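Local coordinates for protein putative aminooxidase (Propionibacterium acnes, PDB 2BA9) that isomerises polyunsaturated fatty acids, producing conjugated linoleic acid, and carries bound FAD in a fold of the flavin-containing amine oxidoreductase family, at residues 71-76 with 207-212; 79-84 with 197-202; 49-54 with 321-326. All coordinates share one frame; numbering follows the deposited sequence.

Interaction 1 of 3, residues 71-76 with 207-212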
loop_
_atom_site.group_PDB
_atom_site.type_symbol
_atom_site.label_atom_id
_atom_site.label_comp_id
_atom_site.label_asym_id
_atom_site.label_seq_id
_atom_site.Cartn_x
_atom_site.Cartn_y
_atom_site.Cartn_z
ATOM N N GLN A 71 6.469 -13.581 5.252
ATOM C CA GLN A 71 7.404 -14.616 5.706
ATOM C C GLN A 71 7.148 -15.942 4.997
ATOM O O GLN A 71 8.093 -16.624 4.579
ATOM C CB GLN A 71 7.336 -14.821 7.217
ATOM C CG GLN A 71 8.342 -15.850 7.740
ATOM C CD GLN A 71 9.769 -15.481 7.409
ATOM O OE1 GLN A 71 10.287 -14.479 7.900
ATOM N NE2 GLN A 71 10.417 -16.285 6.564
ATOM N N GLU A 72 5.879 -16.308 4.852
ATOM C CA GLU A 72 5.511 -17.527 4.106
ATOM C C GLU A 72 5.980 -17.492 2.643
ATOM O O GLU A 72 6.377 -18.530 2.073
ATOM C CB GLU A 72 4.005 -17.745 4.137
ATOM C CG GLU A 72 3.496 -18.448 5.376
ATOM C CD GLU A 72 1.993 -18.596 5.349
ATOM O OE1 GLU A 72 1.431 -18.800 4.252
ATOM O OE2 GLU A 72 1.370 -18.494 6.424
ATOM N N ILE A 73 5.910 -16.298 2.054
ATOM C CA ILE A 73 6.355 -16.063 0.688
ATOM C C ILE A 73 7.860 -16.246 0.586
ATOM O O ILE A 73 8.326 -16.933 -0.323
ATOM C CB ILE A 73 5.941 -14.652 0.165
ATOM C CG1 ILE A 73 4.421 -14.559 0.015
ATOM C CG2 ILE A 73 6.602 -14.350 -1.173
ATOM C CD1 ILE A 73 3.910 -13.167 -0.364
ATOM N N MET A 74 8.622 -15.662 1.519
ATOM C CA MET A 74 10.087 -15.842 1.542
ATOM C C MET A 74 10.500 -17.322 1.745
ATOM O O MET A 74 11.509 -17.769 1.192
ATOM C CB MET A 74 10.744 -14.963 2.626
ATOM C CG MET A 74 10.664 -13.457 2.374
ATOM S SD MET A 74 11.672 -12.480 3.525
ATOM C CE MET A 74 10.564 -12.354 4.929
ATOM N N ASP A 75 9.734 -18.070 2.545
ATOM C CA ASP A 75 10.013 -19.495 2.770
ATOM C C ASP A 75 9.964 -20.234 1.435
ATOM O O ASP A 75 10.772 -21.131 1.157
ATOM C CB ASP A 75 8.987 -20.156 3.698
ATOM C CG ASP A 75 9.008 -19.619 5.116
ATOM O OD1 ASP A 75 9.998 -18.980 5.542
ATOM O OD2 ASP A 75 8.002 -19.861 5.816
ATOM N N ARG A 76 8.985 -19.854 0.621
ATOM C CA ARG A 76 8.775 -20.471 -0.688
ATOM C C ARG A 76 9.859 -20.101 -1.705
ATOM O O ARG A 76 10.249 -20.924 -2.543
ATOM C CB ARG A 76 7.399 -20.067 -1.220
ATOM C CG ARG A 76 6.929 -20.933 -2.354
ATOM C CD ARG A 76 5.569 -20.535 -2.839
ATOM N NE ARG A 76 5.384 -21.013 -4.199
ATOM C CZ ARG A 76 4.627 -22.037 -4.578
ATOM N NH1 ARG A 76 3.895 -22.731 -3.705
ATOM N NH2 ARG A 76 4.594 -22.354 -5.867
ATOM N N ALA A 207 12.268 -8.056 -5.714
ATOM C CA ALA A 207 12.999 -9.309 -5.946
ATOM C C ALA A 207 12.224 -10.558 -5.554
ATOM O O ALA A 207 12.189 -11.522 -6.307
ATOM C CB ALA A 207 14.338 -9.290 -5.213
ATOM N N MET A 208 11.624 -10.539 -4.362
ATOM C CA MET A 208 10.952 -11.718 -3.824
ATOM C C MET A 208 9.646 -12.062 -4.546
ATOM O O MET A 208 9.223 -13.213 -4.554
ATOM C CB MET A 208 10.715 -11.575 -2.308
ATOM C CG MET A 208 9.843 -10.398 -1.872
ATOM S SD MET A 208 10.141 -9.982 -0.128
ATOM C CE MET A 208 9.083 -8.533 0.077
ATOM N N PHE A 209 9.009 -11.064 -5.145
ATOM C CA PHE A 209 7.825 -11.296 -5.956
ATOM C C PHE A 209 8.208 -11.731 -7.377
ATOM O O PHE A 209 7.488 -12.492 -8.014
ATOM C CB PHE A 209 6.942 -10.060 -5.947
ATOM C CG PHE A 209 6.349 -9.776 -4.606
ATOM C CD1 PHE A 209 5.323 -10.584 -4.100
ATOM C CD2 PHE A 209 6.831 -8.745 -3.826
ATOM C CE1 PHE A 209 4.769 -10.347 -2.837
ATOM C CE2 PHE A 209 6.286 -8.493 -2.575
ATOM C CZ PHE A 209 5.242 -9.294 -2.076
ATOM N N GLU A 210 9.356 -11.267 -7.866
ATOM C CA GLU A 210 9.917 -11.834 -9.089
ATOM C C GLU A 210 10.186 -13.323 -8.865
ATOM O O GLU A 210 9.775 -14.160 -9.664
ATOM C CB GLU A 210 11.179 -11.079 -9.518
ATOM C CG GLU A 210 10.877 -9.682 -10.003
ATOM C CD GLU A 210 12.117 -8.843 -10.283
ATOM O OE1 GLU A 210 13.141 -8.941 -9.565
ATOM O OE2 GLU A 210 12.037 -8.036 -11.216
ATOM N N HIS A 211 10.804 -13.661 -7.739
ATOM C CA HIS A 211 11.109 -15.057 -7.440
ATOM C C HIS A 211 9.860 -15.894 -7.131
ATOM O O HIS A 211 9.779 -17.053 -7.523
ATOM C CB HIS A 211 12.084 -15.148 -6.285
ATOM C CG HIS A 211 13.348 -14.387 -6.507
ATOM N ND1 HIS A 211 14.115 -13.910 -5.469
ATOM C CD2 HIS A 211 13.963 -13.988 -7.648
ATOM C CE1 HIS A 211 15.164 -13.274 -5.960
ATOM N NE2 HIS A 211 15.091 -13.303 -7.279
ATOM N N LEU A 212 8.888 -15.313 -6.435
ATOM C CA LEU A 212 7.622 -15.997 -6.205
ATOM C C LEU A 212 6.978 -16.426 -7.529
ATOM O O LEU A 212 6.500 -17.561 -7.661
ATOM C CB LEU A 212 6.643 -15.110 -5.417
ATOM C CG LEU A 212 5.228 -15.679 -5.190
ATOM C CD1 LEU A 212 5.252 -17.045 -4.446
ATOM C CD2 LEU A 212 4.375 -14.665 -4.451
#
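Ile-73 meets the helix 207-212 with both ends of its branched side chain. Its CD1 lies 3.8 Å from CE1 of the Phe-209 ring, while its CG2 rests 4.0 Å from CD2 of Leu-212; in each case the side chains cross at about a right angle. CG2 is anti to the backbone N and CG1 anti to the carbonyl carbon (chi1 -67°), which lets one beta-branched residue serve two neighbours. One helical turn along, Arg-76 lays its aliphatic portion across Leu-212, with CD 3.9 Å from Leu-212 CD1, and at the other end Met-74 CG faces Met-208 SD at 4.3 Å. The short helical segments approach to 9.6 Å between axes and are inclined by 58°.

Beyond this shell, Leu-212 and Phe-209 also touch helix 16-28, and Ile-73 and Phe-209 both reach Cys-412 of helix 408-423. The Arg-76 guanidinium is held by a salt bridge to Glu-26 and hydrogen bonds to Gln-27 and Thr-215. No hydrogen bond joins the two segments: flexible and branched apolar chains fill a buried seam near the FAD, and the one charged residue in the contact, Arg-76, contributes its CD methylene here while its charge is met elsewhere.

Interaction 2 of 3, residues 79-84 with 197-202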
loop_
_atom_site.group_PDB
_atom_site.type_symbol
_atom_site.label_atom_id
_atom_site.label_comp_id
_atom_site.label_asym_id
_atom_site.label_seq_id
_atom_site.Cartn_x
_atom_site.Cartn_y
_atom_site.Cartn_z
ATOM N N ASP A 79 14.164 -16.263 -0.232
ATOM C CA ASP A 79 14.635 -14.905 -0.016
ATOM C C ASP A 79 14.794 -14.642 1.473
ATOM O O ASP A 79 14.142 -15.283 2.299
ATOM C CB ASP A 79 13.671 -13.899 -0.645
ATOM C CG ASP A 79 13.721 -13.919 -2.173
ATOM O OD1 ASP A 79 14.699 -13.416 -2.751
ATOM O OD2 ASP A 79 12.770 -14.411 -2.798
ATOM N N LYS A 80 15.671 -13.701 1.803
ATOM C CA LYS A 80 15.968 -13.357 3.185
ATOM C C LYS A 80 15.845 -11.862 3.354
ATOM O O LYS A 80 16.049 -11.098 2.408
ATOM C CB LYS A 80 17.402 -13.768 3.570
ATOM C CG LYS A 80 17.827 -15.164 3.145
ATOM C CD LYS A 80 17.095 -16.241 3.920
ATOM C CE LYS A 80 17.619 -17.631 3.594
ATOM N NZ LYS A 80 16.830 -18.688 4.306
ATOM N N VAL A 81 15.540 -11.455 4.581
ATOM C CA VAL A 81 15.590 -10.051 4.968
ATOM C C VAL A 81 17.073 -9.676 5.094
ATOM O O VAL A 81 17.713 -10.005 6.090
ATOM C CB VAL A 81 14.817 -9.819 6.300
ATOM C CG1 VAL A 81 14.937 -8.354 6.757
ATOM C CG2 VAL A 81 13.361 -10.219 6.143
ATOM N N ASP A 82 17.617 -9.019 4.074
ATOM C CA ASP A 82 19.066 -8.764 4.009
ATOM C C ASP A 82 19.441 -7.349 3.559
ATOM O O ASP A 82 20.564 -7.114 3.162
ATOM C CB ASP A 82 19.747 -9.809 3.102
ATOM C CG ASP A 82 19.149 -9.862 1.677
ATOM O OD1 ASP A 82 18.338 -8.981 1.310
ATOM O OD2 ASP A 82 19.497 -10.797 0.916
ATOM N N GLY A 83 18.505 -6.406 3.643
ATOM C CA GLY A 83 18.738 -5.039 3.183
ATOM C C GLY A 83 19.473 -4.163 4.191
ATOM O O GLY A 83 19.706 -4.566 5.333
ATOM N N PRO A 84 19.838 -2.940 3.778
ATOM C CA PRO A 84 20.522 -2.059 4.723
ATOM C C PRO A 84 19.575 -1.576 5.826
ATOM O O PRO A 84 18.388 -1.342 5.571
ATOM C CB PRO A 84 21.026 -0.896 3.852
ATOM C CG PRO A 84 20.450 -1.079 2.487
ATOM C CD PRO A 84 19.616 -2.319 2.459
ATOM N N ASP A 197 12.383 -1.699 14.219
ATOM C CA ASP A 197 12.499 -3.132 13.947
ATOM C C ASP A 197 11.842 -3.389 12.586
ATOM O O ASP A 197 10.686 -3.821 12.503
ATOM C CB ASP A 197 11.843 -3.928 15.092
ATOM C CG ASP A 197 12.206 -5.409 15.090
ATOM O OD1 ASP A 197 13.173 -5.827 14.408
ATOM O OD2 ASP A 197 11.510 -6.168 15.810
ATOM N N LEU A 198 12.595 -3.108 11.518
ATOM C CA LEU A 198 12.044 -3.013 10.162
ATOM C C LEU A 198 12.825 -3.842 9.139
ATOM O O LEU A 198 14.061 -3.787 9.095
ATOM C CB LEU A 198 12.035 -1.550 9.723
ATOM C CG LEU A 198 11.099 -0.627 10.504
ATOM C CD1 LEU A 198 11.508 0.833 10.348
ATOM C CD2 LEU A 198 9.668 -0.829 10.055
ATOM N N TRP A 199 12.106 -4.602 8.311
ATOM C CA TRP A 199 12.731 -5.378 7.239
ATOM C C TRP A 199 12.984 -4.532 5.997
ATOM O O TRP A 199 12.154 -3.710 5.611
ATOM C CB TRP A 199 11.843 -6.543 6.810
ATOM C CG TRP A 199 11.525 -7.546 7.847
ATOM C CD1 TRP A 199 12.114 -7.703 9.063
ATOM C CD2 TRP A 199 10.548 -8.584 7.735
ATOM N NE1 TRP A 199 11.550 -8.763 9.721
ATOM C CE2 TRP A 199 10.587 -9.322 8.925
ATOM C CE3 TRP A 199 9.641 -8.959 6.731
ATOM C CZ2 TRP A 199 9.760 -10.420 9.144
ATOM C CZ3 TRP A 199 8.823 -10.035 6.948
ATOM C CH2 TRP A 199 8.883 -10.759 8.143
ATOM N N THR A 200 14.136 -4.756 5.374
ATOM C CA THR A 200 14.447 -4.240 4.046
ATOM C C THR A 200 15.150 -5.349 3.286
ATOM O O THR A 200 15.619 -6.326 3.878
ATOM C CB THR A 200 15.386 -3.004 4.060
ATOM O OG1 THR A 200 16.669 -3.357 4.603
ATOM C CG2 THR A 200 14.787 -1.859 4.876
ATOM N N TRP A 201 15.244 -5.175 1.972
ATOM C CA TRP A 201 15.813 -6.190 1.095
ATOM C C TRP A 201 16.893 -5.565 0.219
ATOM O O TRP A 201 16.644 -4.546 -0.429
ATOM C CB TRP A 201 14.686 -6.807 0.255
ATOM C CG TRP A 201 13.725 -7.589 1.100
ATOM C CD1 TRP A 201 13.791 -8.921 1.385
ATOM C CD2 TRP A 201 12.589 -7.090 1.801
ATOM N NE1 TRP A 201 12.756 -9.286 2.197
ATOM C CE2 TRP A 201 12.002 -8.180 2.475
ATOM C CE3 TRP A 201 11.996 -5.832 1.912
ATOM C CZ2 TRP A 201 10.852 -8.050 3.258
ATOM C CZ3 TRP A 201 10.855 -5.700 2.693
ATOM C CH2 TRP A 201 10.291 -6.808 3.351
ATOM N N ALA A 202 18.087 -6.165 0.221
ATOM C CA ALA A 202 19.233 -5.686 -0.589
ATOM C C ALA A 202 18.886 -5.590 -2.064
ATOM O O ALA A 202 19.230 -4.607 -2.729
ATOM C CB ALA A 202 20.463 -6.604 -0.417
#
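Val-81 turns CG1 anti to its own N (chi1 177°), which leaves CG2 beside that N and lets both methyls reach Trp-199. CG2 sits over one face of the indole, 3.8 Å from the centroid of its five-membered ring and 18° off the normal, a CH-pi contact; CG1 packs at 3.6 Å on Trp-199 CB. A compact branched residue suits this place, since it offers two methyls to a broad ring.

Asp-82 and Thr-200 both adopt the crowded position, with CG of the one and OG1 of the other between backbone N and carbonyl carbon, and each thereby presents an oxygen to the other segment. Asp-82 OD1 accepts from Ala-202 N at 3.0 Å, the N-H coming from above the carboxylate plane. Thr-200 OG1 donates to Pro-84 O at 2.8 Å, again from above the carbonyl plane. Between them, Gly-83 N donates to Thr-200 O at 2.9 Å, so Thr-200 is gripped through both its hydroxyl and its carbonyl. The backbones pass very closely at this glycine, with CA of Gly-83 and CA of Trp-201 only 3.8 Å apart and Gly-83 CA 3.2 Å from Ala-202 N. Lys-80 uses its carbonyl, O lying 3.3 Å from CD1 of Trp-201.

Neither segment is a regular strand: the three bonds tie two loops whose end-to-end directions differ by 84°. The loop with 79-84 leads from helix 68-77 to strand 88-91, and that with 197-202 from helix 187-195 to helix 204-215. Val-81, Trp-199 and Trp-201 all lean on Met-74 of helix 68-77, and Trp-201 also touches Met-208 of helix 204-215.

Interaction 3 of 3, residues 49-54 with 321-326; sequences PNYHGR and PHQIIT
Gln-323 reaches Tyr-51 with an amide whose two ends are used differently. Its NE2 donates to the Tyr-51 carbonyl O at 3.0 Å in a nearly straight bond (164°), while OE1 folds back to accept from the backbone N of Ile-324 at 3.1 Å. The bend of the side chain at chi2 makes this possible, and the two bonds together fix which way round the amide lies. Two waters add to the grip: one donates to OE1, the other accepts from both NE2 and Arg-54 NH2.

The Tyr-51 carbonyl also closes a type I' beta turn from Tyr-51 to Arg-54, accepting from Arg-54 N on the face opposite to Gln-323. This turn connects strands 50-51 and 54-55 as a beta hairpin, with His-52 and Gly-53 at its corners in positive-phi conformations, which glycine adopts easily. The hairpin tip thus docks against residues 322-324, on the chain that runs into strand 325-330 of the large mixed sheet.

The Tyr-51 ring, with CG anti to the backbone N (chi1 -175°), stands 88° to the Gln-323 amide. Ile-324 CD1 lies over one face and His-52 CD2 over the other, both toward the rim; CG1 of Ile-324 is 3.9 Å from Tyr-51 CD2. At the ring edge, His-322 O lies 3.6 Å from CE2, and a water bridges that same oxygen to Tyr-51 OH. Such a ring suits a half-buried site, packing its carbons inward and keeping its hydroxyl hydrated. Arg-54, bent at chi3, brings NH2 to 4.2 Å from Gln-323 CG; Asp-319 takes its charge in a salt bridge and Trp-317 meets it by cation-pi.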
loop_
_atom_site.group_PDB
_atom_site.type_symbol
_atom_site.label_atom_id
_atom_site.label_comp_id
_atom_site.label_asym_id
_atom_site.label_seq_id
_atom_site.Cartn_x
_atom_site.Cartn_y
_atom_site.Cartn_z
ATOM N N PRO A 49 14.199 -0.838 -9.473
ATOM C CA PRO A 49 15.118 -0.768 -10.608
ATOM C C PRO A 49 16.593 -0.638 -10.237
ATOM O O PRO A 49 16.941 -0.391 -9.086
ATOM C CB PRO A 49 14.655 0.482 -11.372
ATOM C CG PRO A 49 13.429 0.994 -10.656
ATOM C CD PRO A 49 13.485 0.434 -9.281
ATOM N N ASN A 50 17.437 -0.788 -11.249
ATOM C CA ASN A 50 18.873 -0.837 -11.073
ATOM C C ASN A 50 19.524 0.519 -11.349
ATOM O O ASN A 50 19.067 1.289 -12.206
ATOM C CB ASN A 50 19.496 -1.878 -12.008
ATOM C CG ASN A 50 18.988 -3.281 -11.769
ATOM O OD1 ASN A 50 19.611 -4.055 -11.047
ATOM N ND2 ASN A 50 17.878 -3.634 -12.406
ATOM N N TYR A 51 20.604 0.790 -10.623
ATOM C CA TYR A 51 21.458 1.938 -10.884
ATOM C C TYR A 51 22.832 1.655 -10.301
ATOM O O TYR A 51 22.938 1.389 -9.123
ATOM C CB TYR A 51 20.897 3.216 -10.262
ATOM C CG TYR A 51 21.704 4.466 -10.621
ATOM C CD1 TYR A 51 21.658 4.993 -11.909
ATOM C CD2 TYR A 51 22.498 5.110 -9.682
ATOM C CE1 TYR A 51 22.382 6.121 -12.259
ATOM C CE2 TYR A 51 23.239 6.264 -10.027
ATOM C CZ TYR A 51 23.176 6.752 -11.321
ATOM O OH TYR A 51 23.876 7.879 -11.696
ATOM N N HIS A 52 23.864 1.740 -11.140
ATOM C CA HIS A 52 25.253 1.505 -10.745
ATOM C C HIS A 52 25.430 0.223 -9.919
ATOM O O HIS A 52 25.976 0.259 -8.819
ATOM C CB HIS A 52 25.811 2.729 -9.993
ATOM C CG HIS A 52 26.161 3.890 -10.881
ATOM N ND1 HIS A 52 26.838 5.002 -10.419
ATOM C CD2 HIS A 52 25.948 4.104 -12.202
ATOM C CE1 HIS A 52 27.001 5.863 -11.409
ATOM N NE2 HIS A 52 26.479 5.339 -12.506
ATOM N N GLY A 53 24.942 -0.898 -10.447
ATOM C CA GLY A 53 25.206 -2.215 -9.860
ATOM C C GLY A 53 24.348 -2.618 -8.670
ATOM O O GLY A 53 24.533 -3.696 -8.115
ATOM N N ARG A 54 23.415 -1.759 -8.265
ATOM C CA ARG A 54 22.567 -2.031 -7.103
ATOM C C ARG A 54 21.163 -1.527 -7.403
ATOM O O ARG A 54 20.964 -0.712 -8.299
ATOM C CB ARG A 54 23.112 -1.354 -5.828
ATOM C CG ARG A 54 24.517 -1.819 -5.426
ATOM C CD ARG A 54 24.889 -1.494 -3.987
ATOM N NE ARG A 54 25.531 -0.192 -3.863
ATOM C CZ ARG A 54 26.184 0.250 -2.783
ATOM N NH1 ARG A 54 26.314 -0.515 -1.696
ATOM N NH2 ARG A 54 26.722 1.466 -2.798
ATOM N N PRO A 321 28.053 8.214 -2.076
ATOM C CA PRO A 321 27.361 9.505 -2.187
ATOM C C PRO A 321 26.801 9.834 -3.556
ATOM O O PRO A 321 26.198 10.906 -3.731
ATOM C CB PRO A 321 28.435 10.534 -1.827
ATOM C CG PRO A 321 29.629 9.760 -1.398
ATOM C CD PRO A 321 29.506 8.387 -1.943
ATOM N N HIS A 322 27.018 8.938 -4.515
ATOM C CA HIS A 322 26.528 9.111 -5.873
ATOM C C HIS A 322 25.376 8.149 -6.158
ATOM O O HIS A 322 24.998 7.970 -7.324
ATOM C CB HIS A 322 27.670 8.900 -6.871
ATOM C CG HIS A 322 28.854 9.775 -6.613
ATOM N ND1 HIS A 322 28.761 11.148 -6.550
ATOM C CD2 HIS A 322 30.151 9.475 -6.384
ATOM C CE1 HIS A 322 29.952 11.658 -6.295
ATOM N NE2 HIS A 322 30.815 10.664 -6.200
ATOM N N GLN A 323 24.823 7.540 -5.103
ATOM C CA GLN A 323 23.650 6.659 -5.235
ATOM C C GLN A 323 22.328 7.415 -5.084
ATOM O O GLN A 323 22.303 8.603 -4.725
ATOM C CB GLN A 323 23.708 5.493 -4.220
ATOM C CG GLN A 323 24.300 4.206 -4.793
ATOM C CD GLN A 323 23.447 3.576 -5.884
ATOM O OE1 GLN A 323 22.256 3.893 -6.032
ATOM N NE2 GLN A 323 24.049 2.649 -6.649
ATOM N N ILE A 324 21.231 6.696 -5.341
ATOM C CA ILE A 324 19.897 7.290 -5.380
ATOM C C ILE A 324 19.326 7.579 -4.004
ATOM O O ILE A 324 19.396 6.746 -3.090
ATOM C CB ILE A 324 18.902 6.391 -6.160
ATOM C CG1 ILE A 324 19.338 6.247 -7.627
ATOM C CG2 ILE A 324 17.490 6.964 -6.136
ATOM C CD1 ILE A 324 19.387 7.566 -8.380
ATOM N N ILE A 325 18.761 8.779 -3.877
ATOM C CA ILE A 325 17.987 9.188 -2.718
ATOM C C ILE A 325 16.601 9.471 -3.263
ATOM O O ILE A 325 16.451 10.298 -4.166
ATOM C CB ILE A 325 18.545 10.491 -2.096
ATOM C CG1 ILE A 325 19.991 10.301 -1.610
ATOM C CG2 ILE A 325 17.631 10.990 -1.002
ATOM C CD1 ILE A 325 20.182 9.437 -0.365
ATOM N N THR A 326 15.593 8.766 -2.761
ATOM C CA THR A 326 14.238 8.955 -3.265
ATOM C C THR A 326 13.483 9.912 -2.331
ATOM O O THR A 326 13.705 9.924 -1.111
ATOM C CB THR A 326 13.464 7.607 -3.452
ATOM O OG1 THR A 326 13.572 6.802 -2.274
ATOM C CG2 THR A 326 13.996 6.825 -4.657
HETATM O O HOH W 1 25.554 8.786 -9.846
HETATM O O HOH W 2 20.656 1.711 -6.280
HETATM O O HOH W 3 26.811 2.110 -5.772
#

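Interactions 1 and 2 adjoin, their centres 13 Å apart, and both involve the chain running through helix 68-77 and that leading into helix 204-215. They meet where Met-74 CE packs on Trp-199 CZ3 and where His-211 ND1 probably hydrogen-bonds Asp-79 OD1. Interaction 1 is buried and without a hydrogen bond between its helices, mostly apolar apart from Arg-76; interaction 2, partly buried, adds backbone and side-chain hydrogen bonds between loops. Interaction 3 is likewise partly buried but stands apart, about 17 Å from interaction 2 between centres, and joins a hairpin to the mixed sheet with an amide and bridging waters. Along the chain, interaction 2 is nested within interaction 1, and both within interaction 3.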